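Glutamine cyclotransferase (Zymomonas mobilis, PDB 3NOL) catalyses the conversion of N-terminal glutamine to pyroglutamate with release of ammonia, as a glutaminyl cyclase built as a beta-propeller that carries a bound calcium ion. Local coordinates at residues A[108-113]-A[117-122]; A[138-143]-A[148-153]; A[238-243]-A[249-254]. All coordinates share one frame; numbering follows the deposited sequence.

In the fold
The three interactions show one device, the antiparallel hairpin, at work in three blades of a beta-propeller. Interactions 1 and 2 follow each other along the chain, with centres about 16 Å apart and nearest atoms about 5 Å apart. Interaction 3 lies across the centre of the chain from both, its centre about 28 Å from that of interaction 1 and about 23 Å from that of interaction 2. The calcium ion relates them: it is about 9 Å from the side chains of Ser-142 and Leu-239 but about 13 Å from that of Trp-112. Interaction 1 is the most peripheral, its centre about 18 Å from the centre of the chain, and is partly exposed, whereas interactions 2 and 3 are buried.

Interaction 1 of 3, residues A[108-113]-A[117-122]; sequences LGFVWN and LRQVRS
The carbonyl oxygen of Val-111 takes two backbone N-H groups at once, the signature of a classic beta bulge. Val-120 N reaches Val-111 O at 2.8 Å in an almost straight bond (174°) lying in the carbonyl plane, while Arg-121 N adds a weak, bent one at 3.4 Å to the same oxygen. In return, Val-111 N donates to Arg-121 O. With two residues facing one, the register slips by a residue, and Trp-112 comes opposite Gln-119 as a non-hydrogen-bonded pair. Val-111 CG1 rests 3.8 Å from Val-120 CG2, and its other methyl lies along the aliphatic part of Arg-121, the two side chains running in the same direction.

On the face that carries Phe-110, Trp-112 and Gln-119, the glutamine is extended with CG anti to the backbone N (chi1 172°), which carries its amide to the Phe-110 ring. There Gln-119 NE2 sits 3.7 Å from Phe-110 CD2, the ring and amide planes 49° apart. A water in the plane of the indole accepts from Trp-112 NE1 at 3.0 Å and donates to Gln-119 OE1 at 2.7 Å, tying the two polar ends together. Ser-122 OG adds a side-chain bond, donating to Gly-109 O at 2.9 Å.

Arg-121 NH1 bonds Glu-154 O, and both Val-111 and Arg-121 lean on Leu-156. Strand 119-124 is the outermost of its four-stranded blade; strand 108-113 is bonded on its other side to strand 98-103, and Trp-112 reaches over to Ile-81 of strand 77-82 in the neighbouring sheet.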
loop_
_atom_site.group_PDB
_atom_site.type_symbol
_atom_site.label_atom_id
_atom_site.label_comp_id
_atom_site.label_asym_id
_atom_site.label_seq_id
_atom_site.Cartn_x
_atom_site.Cartn_y
_atom_site.Cartn_z
ATOM N N LEU A 108 -12.299 -9.097 8.896
ATOM C CA LEU A 108 -13.145 -7.925 8.867
ATOM C C LEU A 108 -12.347 -6.666 8.640
ATOM O O LEU A 108 -11.106 -6.652 8.743
ATOM C CB LEU A 108 -14.027 -7.847 10.102
ATOM C CG LEU A 108 -13.337 -7.729 11.465
ATOM C CD1 LEU A 108 -12.959 -6.311 11.748
ATOM C CD2 LEU A 108 -14.349 -8.217 12.501
ATOM N N GLY A 109 -13.074 -5.634 8.240
ATOM C CA GLY A 109 -12.496 -4.352 8.000
ATOM C C GLY A 109 -13.304 -3.279 8.700
ATOM O O GLY A 109 -14.350 -3.557 9.307
ATOM N N PHE A 110 -12.803 -2.054 8.608
ATOM C CA PHE A 110 -13.395 -0.907 9.293
ATOM C C PHE A 110 -13.517 0.244 8.331
ATOM O O PHE A 110 -12.822 0.281 7.319
ATOM C CB PHE A 110 -12.522 -0.476 10.484
ATOM C CG PHE A 110 -12.376 -1.545 11.538
ATOM C CD1 PHE A 110 -11.176 -2.240 11.683
ATOM C CD2 PHE A 110 -13.456 -1.861 12.371
ATOM C CE1 PHE A 110 -11.041 -3.239 12.675
ATOM C CE2 PHE A 110 -13.353 -2.857 13.352
ATOM C CZ PHE A 110 -12.144 -3.563 13.497
ATOM N N VAL A 111 -14.413 1.173 8.655
ATOM C CA VAL A 111 -14.502 2.430 7.949
ATOM C C VAL A 111 -14.451 3.535 8.992
ATOM O O VAL A 111 -15.182 3.476 9.985
ATOM C CB VAL A 111 -15.825 2.575 7.139
ATOM C CG1 VAL A 111 -15.812 3.911 6.387
ATOM C CG2 VAL A 111 -16.032 1.378 6.165
ATOM N N TRP A 112 -13.551 4.497 8.772
ATOM C CA TRP A 112 -13.430 5.683 9.638
ATOM C C TRP A 112 -13.712 6.973 8.870
ATOM O O TRP A 112 -13.403 7.088 7.658
ATOM C CB TRP A 112 -12.020 5.751 10.275
ATOM C CG TRP A 112 -11.544 4.499 11.017
ATOM C CD1 TRP A 112 -11.743 4.196 12.350
ATOM C CD2 TRP A 112 -10.705 3.455 10.493
ATOM N NE1 TRP A 112 -11.106 3.010 12.667
ATOM C CE2 TRP A 112 -10.476 2.528 11.546
ATOM C CE3 TRP A 112 -10.146 3.199 9.227
ATOM C CZ2 TRP A 112 -9.706 1.360 11.372
ATOM C CZ3 TRP A 112 -9.383 2.042 9.050
ATOM C CH2 TRP A 112 -9.157 1.139 10.129
ATOM N N ASN A 113 -14.312 7.946 9.563
ATOM C CA ASN A 113 -14.376 9.302 9.018
ATOM C C ASN A 113 -12.969 9.879 8.960
ATOM O O ASN A 113 -12.211 9.780 9.921
ATOM C CB ASN A 113 -15.271 10.205 9.874
ATOM C CG ASN A 113 -16.757 9.881 9.745
ATOM O OD1 ASN A 113 -17.553 10.291 10.595
ATOM N ND2 ASN A 113 -17.138 9.160 8.706
ATOM N N LEU A 117 -10.870 10.354 12.345
ATOM C CA LEU A 117 -10.617 8.899 12.365
ATOM C C LEU A 117 -11.549 8.146 13.314
ATOM O O LEU A 117 -11.187 7.103 13.876
ATOM C CB LEU A 117 -9.135 8.576 12.627
ATOM C CG LEU A 117 -8.104 9.289 11.743
ATOM C CD1 LEU A 117 -6.667 9.021 12.231
ATOM C CD2 LEU A 117 -8.241 8.914 10.253
ATOM N N ARG A 118 -12.758 8.686 13.464
ATOM C CA ARG A 118 -13.829 8.079 14.241
ATOM C C ARG A 118 -14.366 6.864 13.471
ATOM O O ARG A 118 -14.652 6.977 12.288
ATOM C CB ARG A 118 -14.955 9.095 14.442
ATOM C CG ARG A 118 -16.105 8.550 15.255
ATOM C CD ARG A 118 -17.106 9.645 15.630
ATOM N NE ARG A 118 -17.857 10.118 14.467
ATOM C CZ ARG A 118 -18.905 9.480 13.938
ATOM N NH1 ARG A 118 -19.336 8.338 14.463
ATOM N NH2 ARG A 118 -19.522 9.983 12.871
ATOM N N GLN A 119 -14.490 5.723 14.141
ATOM C CA GLN A 119 -15.011 4.510 13.479
ATOM C C GLN A 119 -16.512 4.644 13.249
ATOM O O GLN A 119 -17.266 5.018 14.179
ATOM C CB GLN A 119 -14.689 3.246 14.283
ATOM C CG GLN A 119 -15.365 1.979 13.754
ATOM C CD GLN A 119 -15.014 0.745 14.577
ATOM O OE1 GLN A 119 -13.968 0.700 15.220
ATOM N NE2 GLN A 119 -15.894 -0.255 14.567
ATOM N N VAL A 120 -16.942 4.375 12.016
ATOM C CA VAL A 120 -18.371 4.457 11.651
ATOM C C VAL A 120 -19.002 3.126 11.181
ATOM O O VAL A 120 -20.230 2.985 11.157
ATOM C CB VAL A 120 -18.648 5.580 10.618
ATOM C CG1 VAL A 120 -18.349 6.961 11.238
ATOM C CG2 VAL A 120 -17.864 5.348 9.296
ATOM N N ARG A 121 -18.163 2.150 10.844
ATOM C CA ARG A 121 -18.652 0.878 10.315
ATOM C C ARG A 121 -17.600 -0.212 10.480
ATOM O O ARG A 121 -16.392 0.072 10.504
ATOM C CB ARG A 121 -19.010 1.049 8.833
ATOM C CG ARG A 121 -19.645 -0.135 8.138
ATOM C CD ARG A 121 -19.947 0.260 6.706
ATOM N NE ARG A 121 -20.581 -0.831 5.965
ATOM C CZ ARG A 121 -20.914 -0.768 4.674
ATOM N NH1 ARG A 121 -20.675 0.331 3.965
ATOM N NH2 ARG A 121 -21.500 -1.810 4.089
ATOM N N SER A 122 -18.086 -1.445 10.642
ATOM C CA SER A 122 -17.276 -2.638 10.418
ATOM C C SER A 122 -17.965 -3.494 9.360
ATOM O O SER A 122 -19.201 -3.519 9.265
ATOM C CB SER A 122 -17.081 -3.453 11.701
ATOM O OG SER A 122 -16.122 -4.485 11.474
HETATM O O HOH W 1 -11.302 1.279 15.059
#

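Interaction 2 of 3, residues A[138-143]-A[148-153]; sequences YLIMSD and LRFLDP
Met-141 and Arg-149 slant across each other so that the methionine methyl lies over the guanidinium. Met-141 CE sits 3.7 Å above that plane, over its outer part rather than its centre. With CG between the backbone N and the carbonyl carbon (chi1 74°) and a straight second torsion, Met-141 SD comes to 3.9 Å from Leu-151 CD1; the fold at the last torsion then brings CE over the guanidinium. Asp-143 approaches the arginine at about a right angle, its OD2 forming a salt bridge with Arg-149 NH1 at 3.1 Å through a weak, bent hydrogen bond. Arg-149 NH2 donates to Asp-126 O, and Asp-143 OD1 is bonded to Thr-145. One water joins Arg-149 NE to Met-141 O, so the guanidinium is fixed from several directions. With an alanine in place of Met-141, the guanidinium would probably lose the cover on this face and Leu-151 its sulfur neighbour, leaving a gap between them.

On the opposite face of the sheet Ile-140 and Phe-150 run side by side, Ile-140 CG1 3.7 Å from Phe-150 CD1. Tyr-138 crosses Phe-150 nearly perpendicularly and turns its ring edge to Leu-151 O.

Beneath lies regular pairing: Leu-139 exchanges two backbone hydrogen bonds with Leu-151, and Met-141 two with Arg-149. This is the hairpin of inner strands expected of a propeller blade, here 139-141 with 147-151; Ile-140 also packs on Leu-177, a residue of the calcium site in the next sheet.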
loop_
_atom_site.group_PDB
_atom_site.type_symbol
_atom_site.label_atom_id
_atom_site.label_comp_id
_atom_site.label_asym_id
_atom_site.label_seq_id
_atom_site.Cartn_x
_atom_site.Cartn_y
_atom_site.Cartn_z
ATOM N N TYR A 138 -14.281 1.654 -7.652
ATOM C CA TYR A 138 -14.143 0.504 -6.740
ATOM C C TYR A 138 -12.961 0.604 -5.793
ATOM O O TYR A 138 -11.950 1.232 -6.119
ATOM C CB TYR A 138 -13.938 -0.789 -7.541
ATOM C CG TYR A 138 -14.967 -1.019 -8.604
ATOM C CD1 TYR A 138 -16.281 -1.351 -8.266
ATOM C CD2 TYR A 138 -14.629 -0.900 -9.952
ATOM C CE1 TYR A 138 -17.237 -1.556 -9.242
ATOM C CE2 TYR A 138 -15.576 -1.105 -10.948
ATOM C CZ TYR A 138 -16.872 -1.435 -10.592
ATOM O OH TYR A 138 -17.803 -1.631 -11.598
ATOM N N LEU A 139 -13.099 -0.043 -4.637
ATOM C CA LEU A 139 -11.944 -0.392 -3.803
ATOM C C LEU A 139 -11.347 -1.656 -4.387
ATOM O O LEU A 139 -12.070 -2.503 -4.907
ATOM C CB LEU A 139 -12.378 -0.653 -2.361
ATOM C CG LEU A 139 -12.759 0.654 -1.637
ATOM C CD1 LEU A 139 -13.843 0.470 -0.527
ATOM C CD2 LEU A 139 -11.530 1.442 -1.111
ATOM N N ILE A 140 -10.038 -1.817 -4.225
ATOM C CA ILE A 140 -9.351 -2.949 -4.813
ATOM C C ILE A 140 -8.461 -3.515 -3.720
ATOM O O ILE A 140 -7.644 -2.783 -3.145
ATOM C CB ILE A 140 -8.493 -2.536 -6.016
ATOM C CG1 ILE A 140 -9.331 -1.805 -7.083
ATOM C CG2 ILE A 140 -7.764 -3.775 -6.584
ATOM C CD1 ILE A 140 -8.448 -1.067 -8.063
ATOM N N MET A 141 -8.660 -4.792 -3.406
ATOM C CA MET A 141 -7.950 -5.430 -2.313
ATOM C C MET A 141 -7.142 -6.663 -2.752
ATOM O O MET A 141 -7.622 -7.486 -3.549
ATOM C CB MET A 141 -8.916 -5.794 -1.175
ATOM C CG MET A 141 -9.838 -6.956 -1.399
ATOM S SD MET A 141 -10.892 -7.242 0.071
ATOM C CE MET A 141 -9.771 -7.952 1.260
ATOM N N SER A 142 -5.919 -6.756 -2.232
ATOM C CA SER A 142 -5.077 -7.952 -2.363
ATOM C C SER A 142 -5.126 -8.735 -1.037
ATOM O O SER A 142 -5.637 -8.230 -0.015
ATOM C CB SER A 142 -3.624 -7.556 -2.656
ATOM O OG SER A 142 -3.100 -6.741 -1.604
ATOM N N ASP A 143 -4.558 -9.937 -1.051
ATOM C CA ASP A 143 -4.604 -10.824 0.105
ATOM C C ASP A 143 -3.434 -11.810 0.169
ATOM O O ASP A 143 -3.525 -12.833 0.852
ATOM C CB ASP A 143 -5.956 -11.584 0.144
ATOM C CG ASP A 143 -6.142 -12.539 -1.037
ATOM O OD1 ASP A 143 -5.207 -12.691 -1.851
ATOM O OD2 ASP A 143 -7.232 -13.143 -1.139
ATOM N N LEU A 148 -7.011 -10.611 -6.948
ATOM C CA LEU A 148 -7.457 -9.268 -6.536
ATOM C C LEU A 148 -8.987 -9.175 -6.608
ATOM O O LEU A 148 -9.611 -9.716 -7.530
ATOM C CB LEU A 148 -6.857 -8.180 -7.441
ATOM C CG LEU A 148 -5.333 -7.992 -7.461
ATOM C CD1 LEU A 148 -4.933 -6.898 -8.479
ATOM C CD2 LEU A 148 -4.860 -7.619 -6.041
ATOM N N ARG A 149 -9.577 -8.467 -5.652
ATOM C CA ARG A 149 -11.025 -8.283 -5.600
ATOM C C ARG A 149 -11.362 -6.816 -5.688
ATOM O O ARG A 149 -10.749 -5.985 -4.981
ATOM C CB ARG A 149 -11.583 -8.843 -4.298
ATOM C CG ARG A 149 -11.616 -10.342 -4.264
ATOM C CD ARG A 149 -11.938 -10.802 -2.846
ATOM N NE ARG A 149 -10.743 -11.012 -2.026
ATOM C CZ ARG A 149 -10.760 -11.265 -0.714
ATOM N NH1 ARG A 149 -9.623 -11.488 -0.072
ATOM N NH2 ARG A 149 -11.916 -11.301 -0.046
ATOM N N PHE A 150 -12.323 -6.515 -6.557
ATOM C CA PHE A 150 -12.854 -5.163 -6.716
ATOM C C PHE A 150 -14.135 -5.102 -5.914
ATOM O O PHE A 150 -15.091 -5.829 -6.236
ATOM C CB PHE A 150 -13.162 -4.867 -8.185
ATOM C CG PHE A 150 -11.949 -4.783 -9.066
ATOM C CD1 PHE A 150 -11.527 -3.542 -9.570
ATOM C CD2 PHE A 150 -11.236 -5.935 -9.416
ATOM C CE1 PHE A 150 -10.405 -3.453 -10.409
ATOM C CE2 PHE A 150 -10.104 -5.858 -10.235
ATOM C CZ PHE A 150 -9.686 -4.623 -10.744
ATOM N N LEU A 151 -14.155 -4.234 -4.900
ATOM C CA LEU A 151 -15.314 -4.090 -4.023
ATOM C C LEU A 151 -16.226 -2.951 -4.446
ATOM O O LEU A 151 -15.747 -1.856 -4.768
ATOM C CB LEU A 151 -14.887 -3.874 -2.567
ATOM C CG LEU A 151 -13.855 -4.826 -1.919
ATOM C CD1 LEU A 151 -13.638 -4.487 -0.434
ATOM C CD2 LEU A 151 -14.200 -6.302 -2.080
ATOM N N ASP A 152 -17.536 -3.202 -4.433
ATOM C CA ASP A 152 -18.513 -2.124 -4.520
ATOM C C ASP A 152 -18.317 -1.289 -3.253
ATOM O O ASP A 152 -18.290 -1.845 -2.174
ATOM C CB ASP A 152 -19.940 -2.669 -4.528
ATOM C CG ASP A 152 -20.956 -1.561 -4.589
ATOM O OD1 ASP A 152 -21.411 -1.099 -3.538
ATOM O OD2 ASP A 152 -21.258 -1.117 -5.714
ATOM N N PRO A 153 -18.123 0.034 -3.388
ATOM C CA PRO A 153 -17.764 0.861 -2.220
ATOM C C PRO A 153 -18.899 1.038 -1.202
ATOM O O PRO A 153 -18.647 1.406 -0.058
ATOM C CB PRO A 153 -17.385 2.218 -2.841
ATOM C CG PRO A 153 -17.367 1.985 -4.338
ATOM C CD PRO A 153 -18.206 0.816 -4.633
HETATM O O HOH W 2 -8.052 -10.276 -2.778
#

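Interaction 3 of 3, residues A[238-243]-A[249-254]; sequences RLFVTG and VFEITL
The carboxylate of Glu-251 and the guanidinium of Arg-238 stand almost upright to each other, their planes 82° apart, and a water joins them. It lies in plane at the guanidinium edge, accepting from Arg-238 NH1 at 2.9 Å and donating to Glu-251 OE2 at 2.7 Å. One guanidinium face is taken by Phe-240, whose CZ sits 3.7 Å above the plane, away from the middle of the group; the phenyl ring thus presents its edge to the cation. Phe-240 and Glu-251 run alongside one another in the same direction, with Phe-240 CE1 3.8 Å from Glu-251 CB. Being extended, with CG turned away from the backbone N (chi1 175°), the glutamate carries its carboxylate out to the arginine, where OE1 also touches Arg-238 CG. The opposite charges are close enough that they probably steady each other through the water, although Arg-238 NE has its salt bridge with Asp-233.

The other face of the sheet is apolar. Ile-252 has CG1 tucked in between N and C of its own backbone (chi1 59°), which brings CG1 to 4.0 Å from Leu-239 CD2 and CD1 within the same distance of Val-241 CG2. In the backbone, Val-241 and Phe-250 exchange two bonds. Ile-252 N donates to Leu-239 O at 2.9 Å, while a second water links Leu-239 N to Ile-252 O.

Phe-240 and Val-249 pack on Phe-48, and Leu-239 on Ile-230, both calcium-site residues. Strand 238-243 lies between strands 227-233 and 248-256, and the latter pairs antiparallel with strand 28-38, so that a strand from near the N-terminus completes the last blade, the velcro closure known from propellers.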
loop_
_atom_site.group_PDB
_atom_site.type_symbol
_atom_site.label_atom_id
_atom_site.label_comp_id
_atom_site.label_asym_id
_atom_site.label_seq_id
_atom_site.Cartn_x
_atom_site.Cartn_y
_atom_site.Cartn_z
ATOM N N ARG A 238 3.624 12.568 -7.939
ATOM C CA ARG A 238 4.710 12.075 -7.081
ATOM C C ARG A 238 4.443 10.644 -6.639
ATOM O O ARG A 238 3.415 10.363 -6.003
ATOM C CB ARG A 238 4.896 12.979 -5.850
ATOM C CG ARG A 238 5.379 14.403 -6.173
ATOM C CD ARG A 238 5.656 15.243 -4.908
ATOM N NE ARG A 238 4.414 15.511 -4.171
ATOM C CZ ARG A 238 4.322 16.065 -2.956
ATOM N NH1 ARG A 238 5.401 16.439 -2.273
ATOM N NH2 ARG A 238 3.116 16.251 -2.412
ATOM N N LEU A 239 5.377 9.755 -6.975
ATOM C CA LEU A 239 5.308 8.360 -6.567
ATOM C C LEU A 239 6.224 8.144 -5.357
ATOM O O LEU A 239 7.411 8.491 -5.406
ATOM C CB LEU A 239 5.759 7.459 -7.719
ATOM C CG LEU A 239 5.691 5.940 -7.523
ATOM C CD1 LEU A 239 4.280 5.474 -7.224
ATOM C CD2 LEU A 239 6.266 5.200 -8.731
ATOM N N PHE A 240 5.672 7.563 -4.299
ATOM C CA PHE A 240 6.393 7.374 -3.040
ATOM C C PHE A 240 6.427 5.887 -2.714
ATOM O O PHE A 240 5.388 5.207 -2.779
ATOM C CB PHE A 240 5.675 8.081 -1.882
ATOM C CG PHE A 240 5.540 9.570 -2.051
ATOM C CD1 PHE A 240 6.622 10.413 -1.759
ATOM C CD2 PHE A 240 4.333 10.126 -2.502
ATOM C CE1 PHE A 240 6.490 11.791 -1.885
ATOM C CE2 PHE A 240 4.196 11.512 -2.635
ATOM C CZ PHE A 240 5.261 12.340 -2.329
ATOM N N VAL A 241 7.597 5.405 -2.309
ATOM C CA VAL A 241 7.724 4.001 -1.886
ATOM C C VAL A 241 8.457 3.920 -0.546
ATOM O O VAL A 241 9.358 4.730 -0.261
ATOM C CB VAL A 241 8.451 3.138 -2.944
ATOM C CG1 VAL A 241 7.607 3.043 -4.245
ATOM C CG2 VAL A 241 9.866 3.695 -3.241
ATOM N N THR A 242 8.053 2.965 0.284
ATOM C CA THR A 242 8.756 2.715 1.539
ATOM C C THR A 242 8.737 1.208 1.891
ATOM O O THR A 242 8.434 0.347 1.045
ATOM C CB THR A 242 8.217 3.647 2.699
ATOM O OG1 THR A 242 9.108 3.618 3.839
ATOM C CG2 THR A 242 6.804 3.238 3.112
ATOM N N GLY A 243 9.108 0.899 3.129
ATOM C CA GLY A 243 9.089 -0.478 3.586
ATOM C C GLY A 243 9.021 -0.563 5.103
ATOM O O GLY A 243 9.128 0.465 5.843
ATOM N N VAL A 249 11.047 7.317 3.253
ATOM C CA VAL A 249 10.119 7.193 2.140
ATOM C C VAL A 249 10.851 7.848 0.962
ATOM O O VAL A 249 11.370 8.965 1.102
ATOM C CB VAL A 249 8.794 7.964 2.375
ATOM C CG1 VAL A 249 7.868 7.854 1.150
ATOM C CG2 VAL A 249 8.088 7.460 3.642
ATOM N N PHE A 250 10.878 7.171 -0.172
ATOM C CA PHE A 250 11.555 7.695 -1.360
ATOM C C PHE A 250 10.520 8.185 -2.349
ATOM O O PHE A 250 9.586 7.453 -2.703
ATOM C CB PHE A 250 12.382 6.611 -2.054
ATOM C CG PHE A 250 13.505 6.074 -1.209
ATOM C CD1 PHE A 250 13.363 4.860 -0.558
ATOM C CD2 PHE A 250 14.695 6.803 -1.051
ATOM C CE1 PHE A 250 14.394 4.349 0.251
ATOM C CE2 PHE A 250 15.738 6.312 -0.251
ATOM C CZ PHE A 250 15.585 5.066 0.399
ATOM N N GLU A 251 10.710 9.413 -2.819
ATOM C CA GLU A 251 9.969 9.906 -3.966
ATOM C C GLU A 251 10.818 9.549 -5.187
ATOM O O GLU A 251 11.991 9.965 -5.281
ATOM C CB GLU A 251 9.775 11.414 -3.848
ATOM C CG GLU A 251 9.107 12.020 -5.056
ATOM C CD GLU A 251 8.983 13.545 -4.965
ATOM O OE1 GLU A 251 8.663 14.153 -6.007
ATOM O OE2 GLU A 251 9.198 14.113 -3.873
ATOM N N ILE A 252 10.239 8.759 -6.085
ATOM C CA ILE A 252 11.001 8.207 -7.225
ATOM C C ILE A 252 10.356 8.487 -8.572
ATOM O O ILE A 252 9.130 8.548 -8.697
ATOM C CB ILE A 252 11.220 6.668 -7.116
ATOM C CG1 ILE A 252 9.871 5.903 -7.052
ATOM C CG2 ILE A 252 12.138 6.318 -5.956
ATOM C CD1 ILE A 252 10.052 4.358 -7.224
ATOM N N THR A 253 11.197 8.632 -9.589
ATOM C CA THR A 253 10.732 8.558 -10.978
ATOM C C THR A 253 11.166 7.210 -11.583
ATOM O O THR A 253 12.018 6.517 -11.016
ATOM C CB THR A 253 11.240 9.760 -11.825
ATOM O OG1 THR A 253 12.664 9.803 -11.771
ATOM C CG2 THR A 253 10.648 11.110 -11.297
ATOM N N LEU A 254 10.543 6.836 -12.702
ATOM C CA LEU A 254 10.789 5.547 -13.358
ATOM C C LEU A 254 11.284 5.753 -14.770
ATOM O O LEU A 254 10.803 6.647 -15.467
ATOM C CB LEU A 254 9.496 4.719 -13.417
ATOM C CG LEU A 254 8.859 4.427 -12.073
ATOM C CD1 LEU A 254 7.561 3.651 -12.328
ATOM C CD2 LEU A 254 9.846 3.643 -11.212
HETATM O O HOH W 3 8.177 16.422 -3.058
HETATM O O HOH W 4 7.471 10.655 -8.663
#